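PDB 4PUI: SufE-like protein 1, chloroplastic/mitochondrial from Arabidopsis thaliana, which activates the chloroplast cysteine desulfurase NFS2 and takes part in mitochondrial cysteine desulfurization, supplying sulfur for iron-sulfur clusters, and is represented here by its BolA domain. Local coordinates for residues A[48-54]-A[83-89]. Residues are numbered along the deposited sequence; the frame is centred on the assembly and turned at random.
Sequences THFNLRI and LHALSIV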
ATOM      1  N   THR A  48       0.220  -8.269   9.321  1.00 27.17           N
ATOM      2  CA  THR A  48       1.493  -8.614   8.703  1.00 26.54           C
ATOM      3  C   THR A  48       1.431  -8.578   7.181  1.00 23.15           C
ATOM      4  O   THR A  48       2.458  -8.442   6.523  1.00 25.73           O
ATOM      5  CB  THR A  48       1.916 -10.032   9.107  1.00 29.04           C
ATOM      6  OG1 THR A  48       0.861 -10.939   8.780  1.00 30.93           O
ATOM      7  CG2 THR A  48       2.193 -10.100  10.598  1.00 32.05           C
ATOM      8  N   HIS A  49       0.230  -8.699   6.621  1.00 25.41           N
ATOM      9  CA  HIS A  49       0.067  -8.773   5.176  1.00 25.32           C
ATOM     10  C   HIS A  49      -1.094  -7.915   4.695  1.00 21.71           C
ATOM     11  O   HIS A  49      -2.207  -8.034   5.202  1.00 22.26           O
ATOM     12  CB  HIS A  49      -0.179 -10.221   4.748  1.00 32.07           C
ATOM     13  CG  HIS A  49       0.993 -11.122   4.974  1.00 34.73           C
ATOM     14  ND1 HIS A  49       1.369 -11.555   6.225  1.00 37.82           N
ATOM     15  CD2 HIS A  49       1.879 -11.669   4.105  1.00 39.23           C
ATOM     16  CE1 HIS A  49       2.434 -12.330   6.121  1.00 42.16           C
ATOM     17  NE2 HIS A  49       2.766 -12.411   4.845  1.00 41.01           N
ATOM     18  N   PHE A  50      -0.830  -7.057   3.714  1.00 25.16           N
ATOM     19  CA  PHE A  50      -1.881  -6.244   3.115  1.00 22.58           C
ATOM     20  C   PHE A  50      -1.833  -6.327   1.600  1.00 20.99           C
ATOM     21  O   PHE A  50      -0.764  -6.493   1.016  1.00 23.18           O
ATOM     22  CB  PHE A  50      -1.748  -4.776   3.514  1.00 19.11           C
ATOM     23  CG  PHE A  50      -2.005  -4.515   4.972  1.00 18.81           C
ATOM     24  CD1 PHE A  50      -1.016  -4.724   5.918  1.00 20.48           C
ATOM     25  CD2 PHE A  50      -3.250  -4.055   5.390  1.00 19.74           C
ATOM     26  CE1 PHE A  50      -1.266  -4.487   7.272  1.00 20.31           C
ATOM     27  CE2 PHE A  50      -3.507  -3.806   6.729  1.00 19.76           C
ATOM     28  CZ  PHE A  50      -2.507  -4.023   7.677  1.00 19.43           C
ATOM     29  N   ASN A  51      -3.006  -6.222   0.982  1.00 21.85           N
ATOM     30  CA  ASN A  51      -3.105  -5.968  -0.448  1.00 22.97           C
ATOM     31  C   ASN A  51      -3.410  -4.494  -0.626  1.00 20.15           C
ATOM     32  O   ASN A  51      -4.317  -3.969   0.018  1.00 22.38           O
ATOM     33  CB  ASN A  51      -4.231  -6.791  -1.098  1.00 26.04           C
ATOM     34  CG  ASN A  51      -3.977  -8.294  -1.052  1.00 26.19           C
ATOM     35  OD1 ASN A  51      -2.831  -8.739  -1.061  1.00 27.52           O
ATOM     36  ND2 ASN A  51      -5.051  -9.079  -1.010  1.00 28.86           N
ATOM     37  N   LEU A  52      -2.657  -3.828  -1.499  1.00 18.96           N
ATOM     38  CA  LEU A  52      -2.888  -2.416  -1.802  1.00 16.74           C
ATOM     39  C   LEU A  52      -3.277  -2.240  -3.273  1.00 18.63           C
ATOM     40  O   LEU A  52      -2.625  -2.796  -4.156  1.00 19.46           O
ATOM     41  CB  LEU A  52      -1.618  -1.620  -1.565  1.00 16.02           C
ATOM     42  CG  LEU A  52      -0.968  -1.713  -0.189  1.00 17.72           C
ATOM     43  CD1 LEU A  52       0.288  -0.849  -0.123  1.00 18.44           C
ATOM     44  CD2 LEU A  52      -1.953  -1.290   0.886  1.00 18.67           C
ATOM     45  N   ARG A  53      -4.332  -1.469  -3.530  1.00 18.76           N
ATOM     46  CA  ARG A  53      -4.633  -1.044  -4.891  1.00 17.89           C
ATOM     47  C   ARG A  53      -4.672   0.473  -4.886  1.00 17.17           C
ATOM     48  O   ARG A  53      -5.474   1.075  -4.173  1.00 18.13           O
ATOM     49  CB  ARG A  53      -5.964  -1.605  -5.388  1.00 16.92           C
ATOM     50  CG  ARG A  53      -6.281  -1.211  -6.845  1.00 18.03           C
ATOM     51  CD  ARG A  53      -7.664  -1.688  -7.246  1.00 19.47           C
ATOM     52  NE  ARG A  53      -8.004  -1.406  -8.641  1.00 22.33           N
ATOM     53  CZ  ARG A  53      -8.562  -0.275  -9.052  1.00 23.25           C
ATOM     54  NH1 ARG A  53      -8.807   0.686  -8.180  1.00 20.31           N
ATOM     55  NH2 ARG A  53      -8.874  -0.101 -10.337  1.00 22.93           N
ATOM     56  N   ILE A  54      -3.775   1.085  -5.653  1.00 16.07           N
ATOM     57  CA  ILE A  54      -3.623   2.535  -5.638  1.00 16.64           C
ATOM     58  C   ILE A  54      -3.704   3.079  -7.042  1.00 15.63           C
ATOM     59  O   ILE A  54      -2.935   2.670  -7.901  1.00 17.58           O
ATOM     60  CB  ILE A  54      -2.252   2.933  -5.069  1.00 15.86           C
ATOM     61  CG1 ILE A  54      -1.959   2.112  -3.817  1.00 17.50           C
ATOM     62  CG2 ILE A  54      -2.166   4.466  -4.799  1.00 16.75           C
ATOM     63  CD1 ILE A  54      -0.522   2.236  -3.323  1.00 19.88           C
ATOM     64  N   LEU A  83       5.342  -5.357   9.668  1.00 22.30           N
ATOM     65  CA  LEU A  83       4.732  -5.583   8.362  1.00 23.11           C
ATOM     66  C   LEU A  83       5.637  -6.502   7.552  1.00 24.73           C
ATOM     67  O   LEU A  83       6.821  -6.219   7.389  1.00 25.37           O
ATOM     68  CB  LEU A  83       4.537  -4.257   7.626  1.00 18.06           C
ATOM     69  CG  LEU A  83       3.947  -4.325   6.216  1.00 18.30           C
ATOM     70  CD1 LEU A  83       2.611  -5.008   6.288  1.00 18.82           C
ATOM     71  CD2 LEU A  83       3.810  -2.916   5.596  1.00 17.69           C
ATOM     72  N   HIS A  84       5.084  -7.611   7.069  1.00 23.34           N
ATOM     73  CA  HIS A  84       5.886  -8.607   6.379  1.00 27.52           C
ATOM     74  C   HIS A  84       5.834  -8.464   4.870  1.00 31.17           C
ATOM     75  O   HIS A  84       6.873  -8.489   4.205  1.00 30.83           O
ATOM     76  CB  HIS A  84       5.448 -10.018   6.765  1.00 29.64           C
ATOM     77  CG  HIS A  84       5.791 -10.394   8.172  1.00 33.31           C
ATOM     78  ND1 HIS A  84       6.562  -9.595   8.986  1.00 36.11           N
ATOM     79  CD2 HIS A  84       5.464 -11.484   8.904  1.00 32.63           C
ATOM     80  CE1 HIS A  84       6.697 -10.181  10.165  1.00 33.43           C
ATOM     81  NE2 HIS A  84       6.036 -11.319  10.144  1.00 34.21           N
ATOM     82  N   ALA A  85       4.630  -8.297   4.329  1.00 29.94           N
ATOM     83  CA  ALA A  85       4.470  -8.292   2.878  1.00 26.57           C
ATOM     84  C   ALA A  85       3.393  -7.332   2.426  1.00 25.33           C
ATOM     85  O   ALA A  85       2.364  -7.179   3.084  1.00 25.00           O
ATOM     86  CB  ALA A  85       4.157  -9.690   2.384  1.00 31.01           C
ATOM     87  N   LEU A  86       3.638  -6.698   1.288  1.00 26.41           N
ATOM     88  CA  LEU A  86       2.625  -5.893   0.625  1.00 24.20           C
ATOM     89  C   LEU A  86       2.438  -6.408  -0.795  1.00 23.35           C
ATOM     90  O   LEU A  86       3.405  -6.543  -1.542  1.00 28.22           O
ATOM     91  CB  LEU A  86       3.035  -4.425   0.561  1.00 24.04           C
ATOM     92  CG  LEU A  86       3.132  -3.674   1.883  1.00 23.26           C
ATOM     93  CD1 LEU A  86       3.913  -2.383   1.695  1.00 21.44           C
ATOM     94  CD2 LEU A  86       1.743  -3.408   2.423  1.00 22.05           C
ATOM     95  N   SER A  87       1.195  -6.668  -1.159  1.00 20.59           N
ATOM     96  CA  SER A  87       0.877  -7.015  -2.537  1.00 20.50           C
ATOM     97  C   SER A  87       0.334  -5.761  -3.237  1.00 23.62           C
ATOM     98  O   SER A  87      -0.750  -5.285  -2.907  1.00 25.18           O
ATOM     99  CB  SER A  87      -0.150  -8.141  -2.566  1.00 31.70           C
ATOM    100  OG  SER A  87      -0.561  -8.419  -3.890  1.00 36.00           O
ATOM    101  N   ILE A  88       1.079  -5.245  -4.207  1.00 22.16           N
ATOM    102  CA  ILE A  88       0.814  -3.911  -4.737  1.00 20.06           C
ATOM    103  C   ILE A  88       0.250  -3.925  -6.160  1.00 23.00           C
ATOM    104  O   ILE A  88       0.807  -4.569  -7.040  1.00 21.83           O
ATOM    105  CB  ILE A  88       2.086  -3.071  -4.702  1.00 19.30           C
ATOM    106  CG1 ILE A  88       2.517  -2.856  -3.250  1.00 23.13           C
ATOM    107  CG2 ILE A  88       1.879  -1.726  -5.432  1.00 18.84           C
ATOM    108  CD1 ILE A  88       3.898  -2.271  -3.092  1.00 23.67           C
ATOM    109  N   VAL A  89      -0.868  -3.225  -6.361  1.00 16.22           N
ATOM    110  CA  VAL A  89      -1.348  -2.893  -7.700  1.00 17.43           C
ATOM    111  C   VAL A  89      -1.319  -1.380  -7.740  1.00 17.55           C
ATOM    112  O   VAL A  89      -1.947  -0.730  -6.911  1.00 18.34           O
ATOM    113  CB  VAL A  89      -2.783  -3.409  -7.969  1.00 19.60           C
ATOM    114  CG1 VAL A  89      -3.317  -2.857  -9.301  1.00 21.76           C
ATOM    115  CG2 VAL A  89      -2.799  -4.930  -8.005  1.00 23.09           C
TER
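From Thr48 to Ile54 the chain runs parallel to Leu83-Val89, the strand axes 4.7 Å apart and 18° from alignment, and the even residues of the first segment exchange backbone hydrogen bonds with the odd residues of the second, ending with Ile54 N to Val89 O. At the start Thr48 O is gripped twice: His84 N, at 2.8 Å, uses a lone pair in the carbonyl plane, while Ala85 N lies almost straight beyond the oxygen. Here Thr48 CG2 sits over one face of the His84 ring, 4.2 Å from its centroid in a CH-pi contact. With CG beside its backbone N (chi1 -66°), the His49 ring swings toward the second strand, and its CD2 comes 3.5 Å from Ala85 CB. Thr48 OG1 meets His49 ND1 in the ring plane, a hydrogen bond of 2.7 Å that limits the ring's rotation; His32 stacks on the same ring. On the sheet face that carries His49 and Ala85, Asn51 OD1 leans on Ser87 CB, its ND2 being bonded to Glu26. The other face is apolar. Leu83 CD1 meets the Phe50 ring at its edge, 3.7 Å from Phe50 CD1, and Leu86 CD2 touches both Phe50 CB and Leu52 CD1. Helices 5-18 and 64-74 pack on this side through Ile10 and Ile71. Paired parallel across an intervening helical connection, the central strand and an outer strand form the beta-alpha-beta crossover of the BolA-like alpha/beta fold.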